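Local coordinates for protein Old Yellow Enzyme (Pichia, PDB 6AGZ) that probably catalyses the flavin-dependent reduction of enone compounds, using a flavin mononucleotide bound in a TIM barrel, at residues A[18-23]-A[310-315]; A[27-32]-A[344-349]; A[326-331]-A[338-343]. All coordinates share one frame; numbering follows the deposited sequence.

Contact 1 (A[18-23]-A[310-315]); sequences IKVGKI and KGVVLR
Val312 is the residue of 310-315 that meets the N-terminal strand 18-20. Ile18 comes first along that strand. Its CB points toward 310-315, and its extended chain brings CD1 to 4.5 Å from Val312 CG2, a loose approach. It also packs on Leu25, Arg28 and Leu339. Lys19 takes part through its backbone. Its carbonyl O lies 4.2 Å from Val312 CG2, while its side chain leads away from 310-315. Val20 gives the apolar pair. Its CG2 branch lies 4.2 Å from Val312 CG1, one methyl against another. In Val312 the CG1 branch is anti to the backbone N (chi1 176°). CG1 makes the closest approach to Val20, and CG2 the one to Lys19 O. The contact is small, burying 112 Å² in all, and rests on van der Waals packing. After Val20 the chain turns back. Gly21 has the positive phi of a type II' beta turn, which runs from Val20 to Ile23. The turn is closed by Ile23 N to Val20 O at 2.9 Å and by Val20 N to Ile23 O at the same length. Lys22 NZ, at the turn, makes a salt bridge with Asp234. On the other side of the contact, Val312 also touches Tyr281 and Leu339, and its backbone bonds to Val282. It lies at the N-terminal end of the barrel strand that holds Val313 to Arg315. The arrangement is that of the N-terminal beta hairpin which, as in other old yellow enzymes, lies across the bottom of the TIM barrel, at the N-terminal ends of its strands.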
loop_
_atom_site.group_PDB
_atom_site.type_symbol
_atom_site.label_atom_id
_atom_site.label_comp_id
_atom_site.label_asym_id
_atom_site.label_seq_id
_atom_site.Cartn_x
_atom_site.Cartn_y
_atom_site.Cartn_z
ATOM N N ILE A 18 -7.680 -6.200 -27.053
ATOM C CA ILE A 18 -6.783 -5.386 -26.238
ATOM C C ILE A 18 -5.352 -5.625 -26.697
ATOM O O ILE A 18 -4.977 -6.746 -27.048
ATOM C CB ILE A 18 -6.952 -5.691 -24.733
ATOM C CG1 ILE A 18 -6.084 -4.754 -23.889
ATOM C CG2 ILE A 18 -6.626 -7.149 -24.431
ATOM C CD1 ILE A 18 -6.163 -5.022 -22.401
ATOM N N LYS A 19 -4.554 -4.562 -26.700
ATOM C CA LYS A 19 -3.146 -4.659 -27.057
ATOM C C LYS A 19 -2.328 -4.937 -25.801
ATOM O O LYS A 19 -2.347 -4.147 -24.851
ATOM C CB LYS A 19 -2.664 -3.377 -27.737
ATOM C CG LYS A 19 -1.175 -3.376 -28.038
ATOM C CD LYS A 19 -0.844 -2.475 -29.213
ATOM C CE LYS A 19 0.442 -2.920 -29.891
ATOM N NZ LYS A 19 1.472 -1.848 -29.902
ATOM N N VAL A 20 -1.621 -6.065 -25.796
ATOM C CA VAL A 20 -0.736 -6.442 -24.701
ATOM C C VAL A 20 0.647 -6.688 -25.284
ATOM O O VAL A 20 0.785 -7.406 -26.282
ATOM C CB VAL A 20 -1.249 -7.684 -23.949
ATOM C CG1 VAL A 20 -0.346 -7.998 -22.767
ATOM C CG2 VAL A 20 -2.680 -7.466 -23.484
ATOM N N GLY A 21 1.662 -6.087 -24.673
ATOM C CA GLY A 21 2.989 -6.154 -25.258
ATOM C C GLY A 21 2.963 -5.522 -26.634
ATOM O O GLY A 21 2.515 -4.384 -26.811
ATOM N N LYS A 22 3.435 -6.269 -27.629
ATOM C CA LYS A 22 3.335 -5.855 -29.020
ATOM C C LYS A 22 2.302 -6.661 -29.797
ATOM O O LYS A 22 2.236 -6.539 -31.025
ATOM C CB LYS A 22 4.700 -5.954 -29.706
ATOM C CG LYS A 22 5.451 -4.632 -29.777
ATOM C CD LYS A 22 6.784 -4.769 -30.499
ATOM C CE LYS A 22 7.803 -5.509 -29.652
ATOM N NZ LYS A 22 8.833 -4.581 -29.103
ATOM N N ILE A 23 1.494 -7.476 -29.123
ATOM C CA ILE A 23 0.506 -8.304 -29.800
ATOM C C ILE A 23 -0.895 -7.810 -29.460
ATOM O O ILE A 23 -1.115 -7.067 -28.496
ATOM C CB ILE A 23 0.652 -9.800 -29.454
ATOM C CG1 ILE A 23 0.403 -10.034 -27.965
ATOM C CG2 ILE A 23 2.022 -10.310 -29.867
ATOM C CD1 ILE A 23 0.370 -11.491 -27.576
ATOM N N LYS A 310 0.002 0.950 -13.531
ATOM C CA LYS A 310 -0.895 1.582 -14.489
ATOM C C LYS A 310 -1.060 0.791 -15.781
ATOM O O LYS A 310 -1.904 1.158 -16.606
ATOM C CB LYS A 310 -0.398 2.992 -14.829
ATOM C CG LYS A 310 -0.217 3.900 -13.624
ATOM C CD LYS A 310 -1.543 4.195 -12.946
ATOM C CE LYS A 310 -1.379 5.246 -11.860
ATOM N NZ LYS A 310 -2.683 5.604 -11.240
ATOM N N GLY A 311 -0.290 -0.272 -15.978
ATOM C CA GLY A 311 -0.325 -1.038 -17.204
ATOM C C GLY A 311 -1.355 -2.147 -17.171
ATOM O O GLY A 311 -2.263 -2.169 -16.336
ATOM N N VAL A 312 -1.207 -3.084 -18.110
ATOM C CA VAL A 312 -2.100 -4.233 -18.166
ATOM C C VAL A 312 -1.943 -5.051 -16.895
ATOM O O VAL A 312 -0.823 -5.349 -16.459
ATOM C CB VAL A 312 -1.810 -5.076 -19.417
ATOM C CG1 VAL A 312 -2.665 -6.336 -19.423
ATOM C CG2 VAL A 312 -2.048 -4.258 -20.677
ATOM N N VAL A 313 -3.069 -5.413 -16.285
ATOM C CA VAL A 313 -3.081 -6.216 -15.070
ATOM C C VAL A 313 -3.973 -7.427 -15.302
ATOM O O VAL A 313 -5.110 -7.287 -15.766
ATOM C CB VAL A 313 -3.552 -5.406 -13.844
ATOM C CG1 VAL A 313 -4.899 -4.740 -14.108
ATOM C CG2 VAL A 313 -3.619 -6.296 -12.612
ATOM N N LEU A 314 -3.450 -8.611 -15.006
ATOM C CA LEU A 314 -4.206 -9.854 -15.100
ATOM C C LEU A 314 -4.676 -10.236 -13.704
ATOM O O LEU A 314 -3.854 -10.468 -12.818
ATOM C CB LEU A 314 -3.351 -10.968 -15.703
ATOM C CG LEU A 314 -3.861 -12.397 -15.505
ATOM C CD1 LEU A 314 -5.218 -12.589 -16.166
ATOM C CD2 LEU A 314 -2.853 -13.405 -16.035
ATOM N N ARG A 315 -5.987 -10.297 -13.507
ATOM C CA ARG A 315 -6.568 -10.632 -12.213
ATOM C C ARG A 315 -7.143 -12.040 -12.273
ATOM O O ARG A 315 -7.944 -12.345 -13.163
ATOM C CB ARG A 315 -7.653 -9.624 -11.830
ATOM C CG ARG A 315 -7.223 -8.177 -12.012
ATOM C CD ARG A 315 -8.300 -7.203 -11.565
ATOM N NE ARG A 315 -8.530 -7.263 -10.126
ATOM C CZ ARG A 315 -9.245 -6.371 -9.449
ATOM N NH1 ARG A 315 -9.796 -5.344 -10.081
ATOM N NH2 ARG A 315 -9.406 -6.502 -8.140
#

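Contact 2 (A[27-32]-A[344-349]); sequences NRLVFP and RYFTSN. With FMN (flavin mononucleotide), chain C.
FMN O3P is gripped twice by Arg344. The backbone N donates to it at 2.9 Å, and NE of the same residue donates at an equal length. This is the phosphate site of a TIM barrel, set just beyond the last strand, at the start of the short, weakly bonded helix 344-348. The partial positive charge of the helix start may add to the pull on the phosphate. A third bond runs from Arg344 NH2 to FMN O1P, nearly straight at 169°, with O1P in the guanidinium plane. The chain bends at chi3 (-77°), which brings the edge carrying NE and NH2 round to the phosphate. An alanine here would remove both guanidinium bonds and is likely to leave the phosphate charge less well balanced, with the backbone N as this residue's one donor to it.

Behind the phosphate the helix packs on barrel strand 29-31 through two phenylalanines. The rings of Phe31 and Phe346 are inclined at 36°, with centroids 4.6 Å apart, a slanted pairing. Each ring presents a face to the CG of the other. Phe31 CB comes to 3.5 Å from Phe346 CD2, and Phe31 CD1 equally near Phe346 CB. Val30 O lies at the edge of the Phe346 ring. Leu29 CD2 comes to 4.5 Å from Phe346 CE2. Helix 352-358 also touches Phe346, through Leu352 and Pro353, while Tyr52 and Arg56 of helix 47-57 lie on Phe31. Arg56 also bonds to Phe346 O, which ties this helix to 344-348. At the start of the strand, Asn27 OD1 accepts from Leu29 N in an Asx turn. Farther along, Pro32 CB lies 3.5 Å from the ribityl oxygen O2' of FMN.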
loop_
_atom_site.group_PDB
_atom_site.type_symbol
_atom_site.label_atom_id
_atom_site.label_comp_id
_atom_site.label_asym_id
_atom_site.label_seq_id
_atom_site.Cartn_x
_atom_site.Cartn_y
_atom_site.Cartn_z
ATOM N N ASN A 27 -9.475 -11.251 -27.114
ATOM C CA ASN A 27 -10.297 -11.128 -25.920
ATOM C C ASN A 27 -9.387 -10.888 -24.722
ATOM O O ASN A 27 -8.161 -10.808 -24.849
ATOM C CB ASN A 27 -11.188 -12.364 -25.723
ATOM C CG ASN A 27 -10.395 -13.655 -25.561
ATOM O OD1 ASN A 27 -9.465 -13.739 -24.758
ATOM N ND2 ASN A 27 -10.770 -14.672 -26.328
ATOM N N ARG A 28 -10.001 -10.776 -23.544
ATOM C CA ARG A 28 -9.273 -10.531 -22.305
ATOM C C ARG A 28 -9.449 -11.674 -21.312
ATOM O O ARG A 28 -9.223 -11.496 -20.111
ATOM C CB ARG A 28 -9.710 -9.195 -21.699
ATOM C CG ARG A 28 -9.729 -8.086 -22.741
ATOM C CD ARG A 28 -10.017 -6.712 -22.169
ATOM N NE ARG A 28 -10.110 -5.727 -23.242
ATOM C CZ ARG A 28 -10.281 -4.422 -23.055
ATOM N NH1 ARG A 28 -10.377 -3.933 -21.827
ATOM N NH2 ARG A 28 -10.354 -3.606 -24.098
ATOM N N LEU A 29 -9.846 -12.847 -21.799
ATOM C CA LEU A 29 -9.894 -14.060 -20.996
ATOM C C LEU A 29 -8.553 -14.774 -21.104
ATOM O O LEU A 29 -8.054 -15.006 -22.210
ATOM C CB LEU A 29 -11.027 -14.973 -21.469
ATOM C CG LEU A 29 -11.090 -16.383 -20.880
ATOM C CD1 LEU A 29 -11.473 -16.343 -19.409
ATOM C CD2 LEU A 29 -12.062 -17.248 -21.670
ATOM N N VAL A 30 -7.972 -15.118 -19.959
ATOM C CA VAL A 30 -6.627 -15.674 -19.895
ATOM C C VAL A 30 -6.679 -17.034 -19.217
ATOM O O VAL A 30 -7.403 -17.223 -18.233
ATOM C CB VAL A 30 -5.661 -14.731 -19.146
ATOM C CG1 VAL A 30 -4.260 -15.327 -19.087
ATOM C CG2 VAL A 30 -5.637 -13.362 -19.804
ATOM N N PHE A 31 -5.917 -17.983 -19.759
ATOM C CA PHE A 31 -5.640 -19.249 -19.096
ATOM C C PHE A 31 -4.393 -19.058 -18.242
ATOM O O PHE A 31 -3.274 -19.056 -18.771
ATOM C CB PHE A 31 -5.439 -20.371 -20.117
ATOM C CG PHE A 31 -5.284 -21.739 -19.505
ATOM C CD1 PHE A 31 -5.706 -21.995 -18.210
ATOM C CD2 PHE A 31 -4.712 -22.772 -20.232
ATOM C CE1 PHE A 31 -5.562 -23.252 -17.652
ATOM C CE2 PHE A 31 -4.566 -24.031 -19.680
ATOM C CZ PHE A 31 -4.991 -24.271 -18.390
ATOM N N PRO A 32 -4.542 -18.884 -16.933
ATOM C CA PRO A 32 -3.380 -18.631 -16.076
ATOM C C PRO A 32 -2.482 -19.852 -16.020
ATOM O O PRO A 32 -2.894 -20.952 -16.420
ATOM C CB PRO A 32 -4.011 -18.334 -14.702
ATOM C CG PRO A 32 -5.475 -18.107 -14.970
ATOM C CD PRO A 32 -5.791 -18.946 -16.160
ATOM N N ARG A 344 -9.120 -23.073 -13.021
ATOM C CA ARG A 344 -9.689 -24.376 -12.688
ATOM C C ARG A 344 -10.760 -24.797 -13.687
ATOM O O ARG A 344 -10.826 -25.968 -14.078
ATOM C CB ARG A 344 -10.243 -24.355 -11.263
ATOM C CG ARG A 344 -9.157 -24.454 -10.199
ATOM C CD ARG A 344 -9.703 -24.294 -8.789
ATOM N NE ARG A 344 -9.984 -22.898 -8.459
ATOM C CZ ARG A 344 -10.291 -22.469 -7.238
ATOM N NH1 ARG A 344 -10.354 -23.327 -6.229
ATOM N NH2 ARG A 344 -10.530 -21.182 -7.026
ATOM N N TYR A 345 -11.602 -23.859 -14.122
ATOM C CA TYR A 345 -12.610 -24.195 -15.118
ATOM C C TYR A 345 -12.029 -24.338 -16.518
ATOM O O TYR A 345 -12.642 -24.998 -17.362
ATOM C CB TYR A 345 -13.729 -23.154 -15.118
ATOM C CG TYR A 345 -14.742 -23.385 -14.022
ATOM C CD1 TYR A 345 -15.664 -24.419 -14.114
ATOM C CD2 TYR A 345 -14.770 -22.579 -12.893
ATOM C CE1 TYR A 345 -16.588 -24.643 -13.115
ATOM C CE2 TYR A 345 -15.693 -22.795 -11.887
ATOM C CZ TYR A 345 -16.598 -23.826 -12.004
ATOM O OH TYR A 345 -17.519 -24.043 -11.004
ATOM N N PHE A 346 -10.865 -23.744 -16.783
ATOM C CA PHE A 346 -10.226 -23.947 -18.078
ATOM C C PHE A 346 -9.683 -25.364 -18.211
ATOM O O PHE A 346 -9.560 -25.877 -19.330
ATOM C CB PHE A 346 -9.110 -22.924 -18.281
ATOM C CG PHE A 346 -9.106 -22.293 -19.646
ATOM C CD1 PHE A 346 -9.344 -23.052 -20.780
ATOM C CD2 PHE A 346 -8.873 -20.935 -19.793
ATOM C CE1 PHE A 346 -9.344 -22.468 -22.034
ATOM C CE2 PHE A 346 -8.869 -20.346 -21.044
ATOM C CZ PHE A 346 -9.105 -21.115 -22.166
ATOM N N THR A 347 -9.362 -26.011 -17.088
ATOM C CA THR A 347 -8.870 -27.385 -17.138
ATOM C C THR A 347 -9.954 -28.345 -17.614
ATOM O O THR A 347 -9.669 -29.291 -18.358
ATOM C CB THR A 347 -8.351 -27.811 -15.765
ATOM O OG1 THR A 347 -9.435 -27.844 -14.827
ATOM C CG2 THR A 347 -7.286 -26.840 -15.270
ATOM N N SER A 348 -11.199 -28.125 -17.194
ATOM C CA SER A 348 -12.303 -29.014 -17.521
ATOM C C SER A 348 -13.150 -28.507 -18.681
ATOM O O SER A 348 -14.094 -29.192 -19.090
ATOM C CB SER A 348 -13.190 -29.226 -16.291
ATOM O OG SER A 348 -13.738 -28.001 -15.835
ATOM N N ASN A 349 -12.839 -27.329 -19.218
ATOM C CA ASN A 349 -13.572 -26.742 -20.336
ATOM C C ASN A 349 -12.568 -26.287 -21.384
ATOM O O ASN A 349 -12.107 -25.136 -21.356
ATOM C CB ASN A 349 -14.451 -25.579 -19.876
ATOM C CG ASN A 349 -15.499 -26.004 -18.866
ATOM O OD1 ASN A 349 -15.231 -26.094 -17.666
ATOM N ND2 ASN A 349 -16.704 -26.265 -19.353
HETATM N N1 FMN C . -0.376 -20.454 -10.451
HETATM C C2 FMN C . 0.902 -20.139 -10.874
HETATM O O2 FMN C . 1.296 -18.975 -10.824
HETATM N N3 FMN C . 1.740 -21.127 -11.349
HETATM C C4 FMN C . 1.300 -22.432 -11.404
HETATM O O4 FMN C . 2.041 -23.319 -11.827
HETATM C C4A FMN C . 0.016 -22.750 -10.980
HETATM N N5 FMN C . -0.418 -24.054 -11.037
HETATM C C5A FMN C . -1.692 -24.376 -10.622
HETATM C C6 FMN C . -2.122 -25.695 -10.682
HETATM C C7 FMN C . -3.404 -26.029 -10.264
HETATM C C7M FMN C . -3.868 -27.453 -10.332
HETATM C C8 FMN C . -4.256 -25.044 -9.784
HETATM C C8M FMN C . -5.641 -25.404 -9.332
HETATM C C9 FMN C . -3.824 -23.726 -9.722
HETATM C C9A FMN C . -2.541 -23.386 -10.142
HETATM N N10 FMN C . -2.105 -22.074 -10.081
HETATM C C10 FMN C . -0.826 -21.757 -10.501
HETATM C "C1'" FMN C . -3.022 -20.997 -9.575
HETATM C "C2'" FMN C . -3.889 -20.536 -10.751
HETATM O "O2'" FMN C . -3.059 -19.990 -11.752
HETATM C "C3'" FMN C . -4.960 -19.523 -10.352
HETATM O "O3'" FMN C . -4.355 -18.340 -9.882
HETATM C "C4'" FMN C . -5.889 -20.097 -9.287
HETATM O "O4'" FMN C . -6.297 -21.393 -9.663
HETATM C "C5'" FMN C . -7.130 -19.234 -9.094
HETATM O "O5'" FMN C . -7.783 -19.062 -10.332
HETATM P P FMN C . -9.191 -19.791 -10.611
HETATM O O1P FMN C . -10.146 -19.465 -9.487
HETATM O O2P FMN C . -9.769 -19.306 -11.918
HETATM O O3P FMN C . -8.967 -21.282 -10.682
#

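Contact 3 (A[326-331]-A[338-343]); sequences AHLIKD and TLIGCS. With FMN (flavin mononucleotide), chain C.
The carboxylate of Asp331 is the flat side-chain group at this contact. Ile340 CD1 meets Asp331 at CB, 4.4 Å away, and not at the carboxylate. The polar end turns to other partners, with OD2 bonded to Tyr319 OH and in a long, weak ion pair with Arg315. The peptide carbonyl of Asp331 is met by Thr338, whose CG2 lies 3.7 Å from Asp331 O. This is a methyl resting against an oxygen. The hydroxyl of Thr338 bonds instead to Asp335 OD1. Ile340 and Leu328 make the apolar part. Leu328 CG lies 3.8 Å from Ile340 CG2, and the two side chains pass at a slant. In Ile340 a chi1 of -63° sets CG1 anti to the carbonyl carbon, where it carries CD1 over to Asp331, and leaves CG2 anti to the backbone N, facing Leu328. Helix 328-334 and strand 338-341 belong to the beta-alpha-beta unit that begins with strand 313-316, the last such crossover of the TIM barrel. Thr338 and Ile340 face the outer helix. Leu339, between them, points to the inside of the barrel, where it touches Val30, Val312 and Leu314. Past the strand the chain reaches the flavin phosphate. Ser343 N donates to FMN O2P at 2.9 Å, fairly straight at 164°. Cys342 CA lies 3.3 Å from the same oxygen. The Ser343 side chain stays beside the cofactor, its CB 3.5 Å from FMN O3P, while OG is hydrogen-bonded to Thr34 OG1.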
loop_
_atom_site.group_PDB
_atom_site.type_symbol
_atom_site.label_atom_id
_atom_site.label_comp_id
_atom_site.label_asym_id
_atom_site.label_seq_id
_atom_site.Cartn_x
_atom_site.Cartn_y
_atom_site.Cartn_z
ATOM N N ALA A 326 -20.148 -11.257 -11.808
ATOM C CA ALA A 326 -20.544 -9.893 -11.439
ATOM C C ALA A 326 -19.469 -9.211 -10.597
ATOM O O ALA A 326 -19.621 -8.029 -10.267
ATOM C CB ALA A 326 -21.892 -9.811 -10.705
ATOM N N HIS A 327 -18.396 -9.912 -10.234
ATOM C CA HIS A 327 -17.115 -9.269 -9.989
ATOM C C HIS A 327 -16.186 -9.419 -11.183
ATOM O O HIS A 327 -15.287 -8.591 -11.366
ATOM C CB HIS A 327 -16.440 -9.839 -8.735
ATOM C CG HIS A 327 -16.905 -9.208 -7.458
ATOM N ND1 HIS A 327 -17.518 -9.924 -6.453
ATOM C CD2 HIS A 327 -16.847 -7.927 -7.023
ATOM C CE1 HIS A 327 -17.817 -9.114 -5.453
ATOM N NE2 HIS A 327 -17.421 -7.896 -5.775
ATOM N N LEU A 328 -16.399 -10.455 -11.998
ATOM C CA LEU A 328 -15.790 -10.509 -13.322
ATOM C C LEU A 328 -16.253 -9.332 -14.171
ATOM O O LEU A 328 -15.435 -8.610 -14.749
ATOM C CB LEU A 328 -16.140 -11.840 -13.994
ATOM C CG LEU A 328 -15.431 -12.315 -15.269
ATOM C CD1 LEU A 328 -15.646 -13.809 -15.433
ATOM C CD2 LEU A 328 -15.916 -11.584 -16.515
ATOM N N ILE A 329 -17.571 -9.129 -14.254
ATOM C CA ILE A 329 -18.118 -8.017 -15.030
ATOM C C ILE A 329 -17.596 -6.692 -14.489
ATOM O O ILE A 329 -17.086 -5.848 -15.239
ATOM C CB ILE A 329 -19.657 -8.057 -15.012
ATOM C CG1 ILE A 329 -20.164 -9.455 -15.365
ATOM C CG2 ILE A 329 -20.230 -7.018 -15.966
ATOM C CD1 ILE A 329 -19.751 -9.918 -16.736
ATOM N N LYS A 330 -17.715 -6.499 -13.173
ATOM C CA LYS A 330 -17.290 -5.252 -12.545
ATOM C C LYS A 330 -15.816 -4.973 -12.807
ATOM O O LYS A 330 -15.442 -3.862 -13.198
ATOM C CB LYS A 330 -17.569 -5.317 -11.043
ATOM C CG LYS A 330 -17.350 -4.018 -10.286
ATOM C CD LYS A 330 -17.334 -4.274 -8.785
ATOM C CE LYS A 330 -17.307 -2.982 -7.985
ATOM N NZ LYS A 330 -18.659 -2.368 -7.881
ATOM N N ASP A 331 -14.961 -5.979 -12.611
ATOM C CA ASP A 331 -13.523 -5.743 -12.712
ATOM C C ASP A 331 -13.078 -5.576 -14.160
ATOM O O ASP A 331 -12.263 -4.697 -14.462
ATOM C CB ASP A 331 -12.755 -6.879 -12.039
ATOM C CG ASP A 331 -12.947 -6.900 -10.535
ATOM O OD1 ASP A 331 -13.543 -5.942 -9.998
ATOM O OD2 ASP A 331 -12.500 -7.872 -9.890
ATOM N N THR A 338 -7.657 -4.424 -17.992
ATOM C CA THR A 338 -7.805 -5.544 -17.073
ATOM C C THR A 338 -8.085 -6.832 -17.834
ATOM O O THR A 338 -9.035 -6.902 -18.621
ATOM C CB THR A 338 -8.925 -5.281 -16.064
ATOM O OG1 THR A 338 -8.607 -4.118 -15.289
ATOM C CG2 THR A 338 -9.092 -6.473 -15.133
ATOM N N LEU A 339 -7.255 -7.843 -17.594
ATOM C CA LEU A 339 -7.476 -9.200 -18.066
ATOM C C LEU A 339 -8.039 -10.046 -16.930
ATOM O O LEU A 339 -7.750 -9.808 -15.755
ATOM C CB LEU A 339 -6.174 -9.822 -18.579
ATOM C CG LEU A 339 -5.368 -9.039 -19.617
ATOM C CD1 LEU A 339 -4.063 -9.755 -19.927
ATOM C CD2 LEU A 339 -6.177 -8.830 -20.886
ATOM N N ILE A 340 -8.847 -11.040 -17.289
ATOM C CA ILE A 340 -9.480 -11.928 -16.319
ATOM C C ILE A 340 -8.976 -13.342 -16.570
ATOM O O ILE A 340 -9.150 -13.883 -17.670
ATOM C CB ILE A 340 -11.013 -11.869 -16.402
ATOM C CG1 ILE A 340 -11.510 -10.462 -16.063
ATOM C CG2 ILE A 340 -11.633 -12.891 -15.463
ATOM C CD1 ILE A 340 -11.292 -10.066 -14.617
ATOM N N GLY A 341 -8.354 -13.935 -15.557
ATOM C CA GLY A 341 -7.827 -15.285 -15.649
ATOM C C GLY A 341 -8.752 -16.291 -14.974
ATOM O O GLY A 341 -9.248 -16.048 -13.875
ATOM N N CYS A 342 -8.975 -17.411 -15.655
ATOM C CA CYS A 342 -9.779 -18.513 -15.130
ATOM C C CYS A 342 -9.000 -19.803 -15.344
ATOM O O CYS A 342 -8.807 -20.231 -16.488
ATOM C CB CYS A 342 -11.147 -18.575 -15.812
ATOM S SG CYS A 342 -12.082 -17.029 -15.752
ATOM N N SER A 343 -8.553 -20.423 -14.251
ATOM C CA SER A 343 -7.674 -21.588 -14.321
ATOM C C SER A 343 -8.427 -22.904 -14.151
ATOM O O SER A 343 -8.389 -23.763 -15.037
ATOM C CB SER A 343 -6.572 -21.477 -13.259
ATOM O OG SER A 343 -5.899 -22.714 -13.088
HETATM N N1 FMN C . -0.376 -20.454 -10.451
HETATM C C2 FMN C . 0.902 -20.139 -10.874
HETATM O O2 FMN C . 1.296 -18.975 -10.824
HETATM N N3 FMN C . 1.740 -21.127 -11.349
HETATM C C4 FMN C . 1.300 -22.432 -11.404
HETATM O O4 FMN C . 2.041 -23.319 -11.827
HETATM C C4A FMN C . 0.016 -22.750 -10.980
HETATM N N5 FMN C . -0.418 -24.054 -11.037
HETATM C C5A FMN C . -1.692 -24.376 -10.622
HETATM C C6 FMN C . -2.122 -25.695 -10.682
HETATM C C7 FMN C . -3.404 -26.029 -10.264
HETATM C C7M FMN C . -3.868 -27.453 -10.332
HETATM C C8 FMN C . -4.256 -25.044 -9.784
HETATM C C8M FMN C . -5.641 -25.404 -9.332
HETATM C C9 FMN C . -3.824 -23.726 -9.722
HETATM C C9A FMN C . -2.541 -23.386 -10.142
HETATM N N10 FMN C . -2.105 -22.074 -10.081
HETATM C C10 FMN C . -0.826 -21.757 -10.501
HETATM C "C1'" FMN C . -3.022 -20.997 -9.575
HETATM C "C2'" FMN C . -3.889 -20.536 -10.751
HETATM O "O2'" FMN C . -3.059 -19.990 -11.752
HETATM C "C3'" FMN C . -4.960 -19.523 -10.352
HETATM O "O3'" FMN C . -4.355 -18.340 -9.882
HETATM C "C4'" FMN C . -5.889 -20.097 -9.287
HETATM O "O4'" FMN C . -6.297 -21.393 -9.663
HETATM C "C5'" FMN C . -7.130 -19.234 -9.094
HETATM O "O5'" FMN C . -7.783 -19.062 -10.332
HETATM P P FMN C . -9.191 -19.791 -10.611
HETATM O O1P FMN C . -10.146 -19.465 -9.487
HETATM O O2P FMN C . -9.769 -19.306 -11.918
HETATM O O3P FMN C . -8.967 -21.282 -10.682
#

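How the contacts relate
From the N terminus, the hairpin strand 18-20 comes first and then barrel strand 29-31. Contact 1 closes a loop of nearly 290 residues, back to 310-315, on the seventh barrel strand. Contact 2 opens inside that loop and closes beyond it, at helix 344-348, so the two cross. Contact 3 follows contact 1 in series and is a short local closure, helix 328-334 on strand 338-341, nested within contact 2. Strand 338-341 joins them: it pairs with strand 313-316 on one side and with strand 29-31 on the other, which closes the barrel. Contact 1 lies at the barrel bottom, while contacts 2 and 3 both reach the flavin phosphate at the opposite end.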